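Local coordinates for protein Thiosulfate:glutathione sulfurtransferase (Homo sapiens, PDB 6BEV) that transfers the sulfane sulfur of thiosulfate to glutathione, yielding S-sulfanylglutathione and sulfite in hydrogen sulfide metabolism, at residues Ser70-Met74 and Glu86-Leu90; Gly105-Thr109 and Ala120-Ala124; Ala54-Pro58 and Tyr127-Leu131. All blocks are in the same frame, centred on the assembly; numbering follows the deposited sequence.

The three contacts tie together parts of a single rhodanese domain built on a parallel sheet. Contacts 2 and 3 lie near the active-site Cys99, which forms the persulfide intermediate: Gly105 of contact 2 is about 4 Å from the Cys99 side chain, and the Tyr127 side chain of contact 3 about 7 Å from it. These two contacts touch, their centres about 15 Å apart; Tyr123 OH lies 2.7 Å from Glu129 OE1, a probable hydrogen bond, and the Tyr123 ring packs on Ile57. Contact 1 stands apart, its centre about 16 Å from that of contact 2 and about 23 Å from that of contact 3, on the opposite side of the chain's centre.

Contact 1: residues Ser70-Met74 and Glu86-Leu90; sequences SALQM and EKPKL
Ala71 meets Lys87 through its backbone, its carbonyl O lying 3.6 Å from Lys87 CE as the lysine chain passes the last turn of helix 65-73. The Ala71 methyl group instead packs on Phe79 and Tyr83 of helix 76-83. Leu72 engages the loop twice. Its backbone O accepts a hydrogen bond from Lys87 NZ at 2.8 Å, with the ammonium group above the carbonyl plane and the C=O...N angle at 120°. Its side chain reaches in the direction of Pro88, which it crosses at about a right angle, and CD2 comes 4.1 Å from Pro88 CG. At Met74, the first residue to depart from helical backbone angles, the carbonyl O receives the second bond from Lys87 NZ, at 2.7 Å. This one is straighter at the acceptor, with a C=O...N angle of 154° and the donor tilted only modestly from the carbonyl plane. Lys87 can span the gap because CG stands anti to the backbone N (chi1 -172°) and the chain beyond it is fully extended, carrying NZ from the loop to the helix end. Phe79 also touches both Lys87 and Pro88, so helix 76-83 borders the same junction. A helix C-terminus presents carbonyl groups that its own amides no longer engage, and the partial negative charge gathered there probably favours a protonated lysine; Lys87 ties down the C-terminal end of helix 65-73 through the carbonyls of Leu72 and Met74 and fastens the loop leading to strand 95-98 against it.

Contact 2: residues Gly105-Thr109 and Ala120-Ala124; sequences GLQAT and ARNYA
Helix 105-109 and strand 120-122 run nearly antiparallel, their short axes 7.4 Å apart at an angle of 165°, and the alpha carbons approach most closely at Leu106 with Asn122 and at Thr109 with Ala120. Thr109 carries much of the packing, its side chain crossing that of Asn122 at about a right angle. Its OG1 lies beside the backbone N (chi1 -61°), where it donates a 2.8 Å hydrogen bond back to Gly105 O; the same oxygen accepts the helical bond from Thr109 N, and the two donors arrive from opposite faces of the carbonyl plane. That bond helps to hold the rotation of the threonine, with CG2 directed at the strand, 3.7 Å from Ala120 O and 4.2 Å from Ala120 CB. The hydroxyl branch meets Asn122, whose CB is 3.3 Å from Thr109 OG1. These elements belong to the right-handed beta-alpha-beta crossover formed by strand 95-98, helix 103-114 and strand 120-122, in which the helix covers one face of the parallel sheet; Phe97 of the adjacent strand 95-98 packs against both Thr109 and Ala120. Further along, the Asn122 side chain lies against the backbone of Gly105 and Leu106, its beta carbon turned to the first part of the helix, near the active-site Cys99. Gly105, buried and without a side chain, lies directly against Asn122. Arg121 points to the other face of the sheet, where its guanidinium group meets Ala24 O, Thr26 O, His94 and, in a salt bridge, Glu31.

Contact 3: residues Ala54-Pro58 and Tyr127-Leu131; sequences AGTIP and YREWL
Tyr127 and Trp130, one helical turn apart, both set CG anti to the backbone N (chi1 -177° and -176°), which swings their rings out to the loop 54-58. Ile57 meets both rings: CG2 sits over one face of the indole, 3.6 Å from the centroid of the Trp130 six-membered ring and 14° off its normal, a CH-pi contact, while CG1 lies 3.9 Å from Tyr127 CD1. Pro58 extends the apolar patch, with CD 3.9 Å from Trp130 NE1. The phenol reaches back along the loop, where Tyr127 OH lies 3.3 Å from Gly55 C; Gly55, with positive phi and no side chain, lets the hydroxyl lie against its backbone. Two waters at the ring edge link the hydroxyl to the loop backbone. One bonds Tyr127 OH at 2.7 Å and donates to Thr56 O; the other bonds Tyr127 OH at 2.9 Å and gives a weak bond to Ala54 O. Leu131 CD1 lies over one face of the tyrosine ring, near its rim. The loop joins helix 49-53 to strand 61-62, and Ile57 also packs on Phe98 of strand 95-98. On the helix side, backbone hydrogen bonding joins Tyr127 to the active-site Cys99, while Trp130 leans on Leu29 and Leu36 of helix 29-38.

Contact 1: residues Ser70-Met74 and Glu86-Leu90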
loop_
_atom_site.group_PDB
_atom_site.type_symbol
_atom_site.label_atom_id
_atom_site.label_comp_id
_atom_site.label_asym_id
_atom_site.label_seq_id
_atom_site.Cartn_x
_atom_site.Cartn_y
_atom_site.Cartn_z
ATOM N N SER A 70 6.932 -4.025 -11.510
ATOM C CA SER A 70 7.718 -5.247 -11.510
ATOM C C SER A 70 7.340 -6.149 -10.345
ATOM O O SER A 70 7.301 -7.375 -10.498
ATOM C CB SER A 70 9.210 -4.925 -11.531
ATOM O OG SER A 70 9.620 -4.312 -10.334
ATOM N N ALA A 71 7.041 -5.570 -9.175
ATOM C CA ALA A 71 6.621 -6.385 -8.035
ATOM C C ALA A 71 5.326 -7.138 -8.320
ATOM O O ALA A 71 5.170 -8.297 -7.916
ATOM C CB ALA A 71 6.446 -5.504 -6.792
ATOM N N LEU A 72 4.360 -6.478 -8.950
ATOM C CA LEU A 72 3.095 -7.134 -9.247
ATOM C C LEU A 72 3.207 -8.099 -10.417
ATOM O O LEU A 72 2.364 -8.989 -10.544
ATOM C CB LEU A 72 1.998 -6.094 -9.490
ATOM C CG LEU A 72 1.689 -5.207 -8.288
ATOM C CD1 LEU A 72 0.647 -4.160 -8.667
ATOM C CD2 LEU A 72 1.211 -6.017 -7.081
ATOM N N GLN A 73 4.226 -7.955 -11.260
ATOM C CA GLN A 73 4.415 -8.857 -12.392
ATOM C C GLN A 73 5.286 -10.052 -12.058
ATOM O O GLN A 73 5.202 -11.073 -12.756
ATOM C CB GLN A 73 5.060 -8.109 -13.566
ATOM C CG GLN A 73 4.216 -7.001 -14.161
ATOM C CD GLN A 73 3.216 -7.475 -15.205
ATOM O OE1 GLN A 73 2.908 -8.675 -15.331
ATOM N NE2 GLN A 73 2.701 -6.535 -15.971
ATOM N N MET A 74 6.149 -9.961 -11.053
ATOM C CA MET A 74 7.129 -11.014 -10.848
ATOM C C MET A 74 6.489 -12.233 -10.194
ATOM O O MET A 74 5.416 -12.170 -9.593
ATOM C CB MET A 74 8.327 -10.508 -10.036
ATOM C CG MET A 74 8.019 -10.135 -8.593
ATOM S SD MET A 74 9.464 -9.659 -7.611
ATOM C CE MET A 74 9.967 -8.061 -8.337
ATOM N N GLU A 86 4.599 -12.142 1.372
ATOM C CA GLU A 86 3.895 -12.888 0.338
ATOM C C GLU A 86 3.280 -11.939 -0.692
ATOM O O GLU A 86 2.706 -10.904 -0.347
ATOM C CB GLU A 86 2.803 -13.751 0.975
ATOM C CG GLU A 86 2.111 -14.711 0.017
ATOM C CD GLU A 86 1.189 -15.694 0.731
ATOM O OE1 GLU A 86 1.673 -16.475 1.581
ATOM O OE2 GLU A 86 -0.026 -15.690 0.444
ATOM N N LYS A 87 3.391 -12.303 -1.960
ATOM C CA LYS A 87 2.821 -11.493 -3.026
ATOM C C LYS A 87 1.304 -11.429 -2.862
ATOM O O LYS A 87 0.669 -12.457 -2.625
ATOM C CB LYS A 87 3.160 -12.105 -4.388
ATOM C CG LYS A 87 2.771 -11.227 -5.570
ATOM C CD LYS A 87 3.030 -11.876 -6.916
ATOM C CE LYS A 87 2.680 -10.915 -8.023
ATOM N NZ LYS A 87 2.774 -11.539 -9.363
ATOM N N PRO A 88 0.688 -10.261 -2.993
ATOM C CA PRO A 88 -0.772 -10.205 -2.965
ATOM C C PRO A 88 -1.373 -10.947 -4.146
ATOM O O PRO A 88 -0.750 -11.123 -5.190
ATOM C CB PRO A 88 -1.069 -8.707 -3.064
ATOM C CG PRO A 88 0.126 -8.116 -3.704
ATOM C CD PRO A 88 1.286 -8.942 -3.240
ATOM N N LYS A 89 -2.628 -11.346 -3.985
ATOM C CA LYS A 89 -3.394 -12.039 -5.013
ATOM C C LYS A 89 -4.450 -11.097 -5.574
ATOM O O LYS A 89 -4.885 -10.162 -4.900
ATOM C CB LYS A 89 -4.061 -13.285 -4.425
ATOM C CG LYS A 89 -3.061 -14.272 -3.826
ATOM C CD LYS A 89 -3.731 -15.444 -3.118
ATOM C CE LYS A 89 -4.574 -15.008 -1.920
ATOM N NZ LYS A 89 -3.866 -14.133 -0.915
ATOM N N LEU A 90 -4.841 -11.337 -6.834
ATOM C CA LEU A 90 -5.754 -10.418 -7.506
ATOM C C LEU A 90 -7.079 -10.318 -6.777
ATOM O O LEU A 90 -7.754 -9.286 -6.855
ATOM C CB LEU A 90 -6.013 -10.859 -8.944
ATOM C CG LEU A 90 -5.099 -10.251 -10.003
ATOM C CD1 LEU A 90 -3.689 -10.761 -9.842
ATOM C CD2 LEU A 90 -5.636 -10.552 -11.402
#

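Contact 2: residues Gly105-Thr109 and Ala120-Ala124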
loop_
_atom_site.group_PDB
_atom_site.type_symbol
_atom_site.label_atom_id
_atom_site.label_comp_id
_atom_site.label_asym_id
_atom_site.label_seq_id
_atom_site.Cartn_x
_atom_site.Cartn_y
_atom_site.Cartn_z
ATOM N N GLY A 105 0.693 7.454 -3.956
ATOM C CA GLY A 105 -0.285 6.447 -3.576
ATOM C C GLY A 105 -1.390 6.297 -4.603
ATOM O O GLY A 105 -1.806 5.184 -4.935
ATOM N N LEU A 106 -1.848 7.416 -5.163
ATOM C CA LEU A 106 -2.837 7.364 -6.236
ATOM C C LEU A 106 -2.270 6.671 -7.477
ATOM O O LEU A 106 -2.909 5.782 -8.061
ATOM C CB LEU A 106 -3.277 8.786 -6.582
ATOM C CG LEU A 106 -4.289 8.898 -7.727
ATOM C CD1 LEU A 106 -5.572 8.121 -7.447
ATOM C CD2 LEU A 106 -4.616 10.360 -8.008
ATOM N N GLN A 107 -1.067 7.068 -7.893
ATOM C CA GLN A 107 -0.425 6.432 -9.033
ATOM C C GLN A 107 -0.306 4.925 -8.819
ATOM O O GLN A 107 -0.568 4.135 -9.735
ATOM C CB GLN A 107 0.952 7.066 -9.246
ATOM C CG GLN A 107 1.747 6.462 -10.382
ATOM C CD GLN A 107 3.199 6.904 -10.398
ATOM O OE1 GLN A 107 3.627 7.724 -9.591
ATOM N NE2 GLN A 107 3.967 6.340 -11.310
ATOM N N ALA A 108 0.111 4.506 -7.622
ATOM C CA ALA A 108 0.273 3.086 -7.333
ATOM C C ALA A 108 -1.064 2.366 -7.367
ATOM O O ALA A 108 -1.153 1.247 -7.889
ATOM C CB ALA A 108 0.926 2.929 -5.959
ATOM N N THR A 109 -2.112 2.989 -6.822
ATOM C CA THR A 109 -3.420 2.348 -6.784
ATOM C C THR A 109 -3.947 2.135 -8.192
ATOM O O THR A 109 -4.458 1.061 -8.529
ATOM C CB THR A 109 -4.388 3.194 -5.963
ATOM O OG1 THR A 109 -3.895 3.310 -4.618
ATOM C CG2 THR A 109 -5.749 2.556 -5.906
ATOM N N ALA A 120 -7.242 -2.912 -4.725
ATOM C CA ALA A 120 -6.318 -1.812 -4.487
ATOM C C ALA A 120 -7.078 -0.537 -4.153
ATOM O O ALA A 120 -8.030 -0.165 -4.842
ATOM C CB ALA A 120 -5.452 -1.596 -5.725
ATOM N N ARG A 121 -6.637 0.137 -3.095
ATOM C CA ARG A 121 -7.232 1.383 -2.641
ATOM C C ARG A 121 -6.129 2.342 -2.206
ATOM O O ARG A 121 -5.104 1.914 -1.688
ATOM C CB ARG A 121 -8.174 1.138 -1.435
ATOM C CG ARG A 121 -9.180 0.005 -1.674
ATOM C CD ARG A 121 -10.046 -0.293 -0.470
ATOM N NE ARG A 121 -10.954 0.811 -0.215
ATOM C CZ ARG A 121 -11.684 0.942 0.887
ATOM N NH1 ARG A 121 -11.600 0.034 1.844
ATOM N NH2 ARG A 121 -12.468 1.998 1.039
ATOM N N ASN A 122 -6.372 3.650 -2.364
ATOM C CA ASN A 122 -5.416 4.691 -1.990
ATOM C C ASN A 122 -5.841 5.290 -0.659
ATOM O O ASN A 122 -6.976 5.761 -0.532
ATOM C CB ASN A 122 -5.406 5.797 -3.050
ATOM C CG ASN A 122 -4.388 6.891 -2.762
ATOM O OD1 ASN A 122 -3.315 6.655 -2.189
ATOM N ND2 ASN A 122 -4.724 8.111 -3.178
ATOM N N TYR A 123 -4.927 5.307 0.310
ATOM C CA TYR A 123 -5.150 6.087 1.525
ATOM C C TYR A 123 -4.754 7.536 1.203
ATOM O O TYR A 123 -3.616 7.966 1.393
ATOM C CB TYR A 123 -4.400 5.490 2.711
ATOM C CG TYR A 123 -4.419 6.396 3.920
ATOM C CD1 TYR A 123 -5.550 7.129 4.238
ATOM C CD2 TYR A 123 -3.296 6.561 4.717
ATOM C CE1 TYR A 123 -5.557 8.005 5.314
ATOM C CE2 TYR A 123 -3.300 7.420 5.796
ATOM C CZ TYR A 123 -4.429 8.150 6.088
ATOM O OH TYR A 123 -4.406 9.029 7.143
ATOM N N ALA A 124 -5.734 8.290 0.689
ATOM C CA ALA A 124 -5.464 9.624 0.149
ATOM C C ALA A 124 -4.961 10.598 1.208
ATOM O O ALA A 124 -4.142 11.472 0.902
ATOM C CB ALA A 124 -6.714 10.169 -0.538
#

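Contact 3: residues Ala54-Pro58 and Tyr127-Leu131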
loop_
_atom_site.group_PDB
_atom_site.type_symbol
_atom_site.label_atom_id
_atom_site.label_comp_id
_atom_site.label_asym_id
_atom_site.label_seq_id
_atom_site.Cartn_x
_atom_site.Cartn_y
_atom_site.Cartn_z
ATOM N N ALA A 54 12.872 5.785 7.178
ATOM C CA ALA A 54 12.855 6.798 8.219
ATOM C C ALA A 54 11.574 6.791 9.031
ATOM O O ALA A 54 11.459 7.543 10.000
ATOM C CB ALA A 54 13.056 8.173 7.604
ATOM N N GLY A 55 10.616 5.971 8.655
ATOM C CA GLY A 55 9.379 5.874 9.380
ATOM C C GLY A 55 8.256 5.660 8.404
ATOM O O GLY A 55 8.234 6.264 7.331
ATOM N N THR A 56 7.312 4.821 8.793
ATOM C CA THR A 56 6.193 4.461 7.939
ATOM C C THR A 56 4.978 4.218 8.823
ATOM O O THR A 56 5.038 4.347 10.049
ATOM C CB THR A 56 6.561 3.242 7.078
ATOM O OG1 THR A 56 5.554 3.018 6.090
ATOM C CG2 THR A 56 6.709 1.965 7.920
ATOM N N ILE A 57 3.858 3.909 8.190
ATOM C CA ILE A 57 2.694 3.452 8.947
ATOM C C ILE A 57 2.990 2.050 9.462
ATOM O O ILE A 57 3.428 1.181 8.679
ATOM C CB ILE A 57 1.434 3.482 8.075
ATOM C CG1 ILE A 57 1.164 4.918 7.588
ATOM C CG2 ILE A 57 0.245 2.931 8.826
ATOM C CD1 ILE A 57 -0.059 5.106 6.706
ATOM N N PRO A 58 2.794 1.788 10.754
ATOM C CA PRO A 58 3.145 0.475 11.301
ATOM C C PRO A 58 2.565 -0.651 10.469
ATOM O O PRO A 58 1.389 -0.628 10.095
ATOM C CB PRO A 58 2.542 0.524 12.708
ATOM C CG PRO A 58 2.675 1.963 13.093
ATOM C CD PRO A 58 2.347 2.712 11.812
ATOM N N TYR A 127 0.617 9.602 4.611
ATOM C CA TYR A 127 1.415 9.523 5.836
ATOM C C TYR A 127 1.386 10.823 6.637
ATOM O O TYR A 127 1.396 10.786 7.869
ATOM C CB TYR A 127 2.838 9.084 5.479
ATOM C CG TYR A 127 3.809 8.861 6.616
ATOM C CD1 TYR A 127 3.546 7.974 7.660
ATOM C CD2 TYR A 127 5.039 9.508 6.607
ATOM C CE1 TYR A 127 4.479 7.775 8.680
ATOM C CE2 TYR A 127 5.965 9.303 7.601
ATOM C CZ TYR A 127 5.692 8.430 8.632
ATOM O OH TYR A 127 6.631 8.253 9.623
ATOM N N ARG A 128 1.347 11.982 5.980
ATOM C CA ARG A 128 1.287 13.207 6.777
ATOM C C ARG A 128 0.006 13.274 7.600
ATOM O O ARG A 128 0.040 13.699 8.754
ATOM C CB ARG A 128 1.455 14.458 5.924
ATOM C CG ARG A 128 2.861 14.703 5.430
ATOM C CD ARG A 128 2.870 15.886 4.487
ATOM N NE ARG A 128 4.141 16.046 3.794
ATOM C CZ ARG A 128 4.272 16.676 2.635
ATOM N NH1 ARG A 128 3.206 17.182 2.019
ATOM N NH2 ARG A 128 5.467 16.771 2.069
ATOM N N GLU A 129 -1.137 12.838 7.039
ATOM C CA GLU A 129 -2.359 12.791 7.841
ATOM C C GLU A 129 -2.239 11.757 8.936
ATOM O O GLU A 129 -2.659 12.010 10.070
ATOM C CB GLU A 129 -3.602 12.495 7.005
ATOM C CG GLU A 129 -4.876 12.373 7.881
ATOM C CD GLU A 129 -6.116 12.068 7.074
ATOM O OE1 GLU A 129 -6.337 10.882 6.724
ATOM O OE2 GLU A 129 -6.875 13.017 6.781
ATOM N N TRP A 130 -1.670 10.594 8.618
ATOM C CA TRP A 130 -1.457 9.583 9.638
ATOM C C TRP A 130 -0.734 10.189 10.839
ATOM O O TRP A 130 -1.103 9.965 11.993
ATOM C CB TRP A 130 -0.643 8.443 9.030
ATOM C CG TRP A 130 -0.464 7.348 9.972
ATOM C CD1 TRP A 130 0.572 7.165 10.857
ATOM C CD2 TRP A 130 -1.363 6.277 10.179
ATOM N NE1 TRP A 130 0.357 6.038 11.596
ATOM C CE2 TRP A 130 -0.829 5.477 11.208
ATOM C CE3 TRP A 130 -2.570 5.899 9.580
ATOM C CZ2 TRP A 130 -1.445 4.306 11.633
ATOM C CZ3 TRP A 130 -3.191 4.737 10.022
ATOM C CH2 TRP A 130 -2.627 3.959 11.041
ATOM N N LEU A 131 0.332 10.939 10.570
ATOM C CA LEU A 131 1.113 11.545 11.641
ATOM C C LEU A 131 0.331 12.630 12.373
ATOM O O LEU A 131 0.506 12.809 13.583
ATOM C CB LEU A 131 2.392 12.150 11.063
ATOM C CG LEU A 131 3.435 11.157 10.551
ATOM C CD1 LEU A 131 4.489 11.918 9.782
ATOM C CD2 LEU A 131 4.058 10.363 11.689
HETATM O O HOH W 1 9.183 9.390 9.032
HETATM O O HOH W 2 5.914 6.650 11.722
#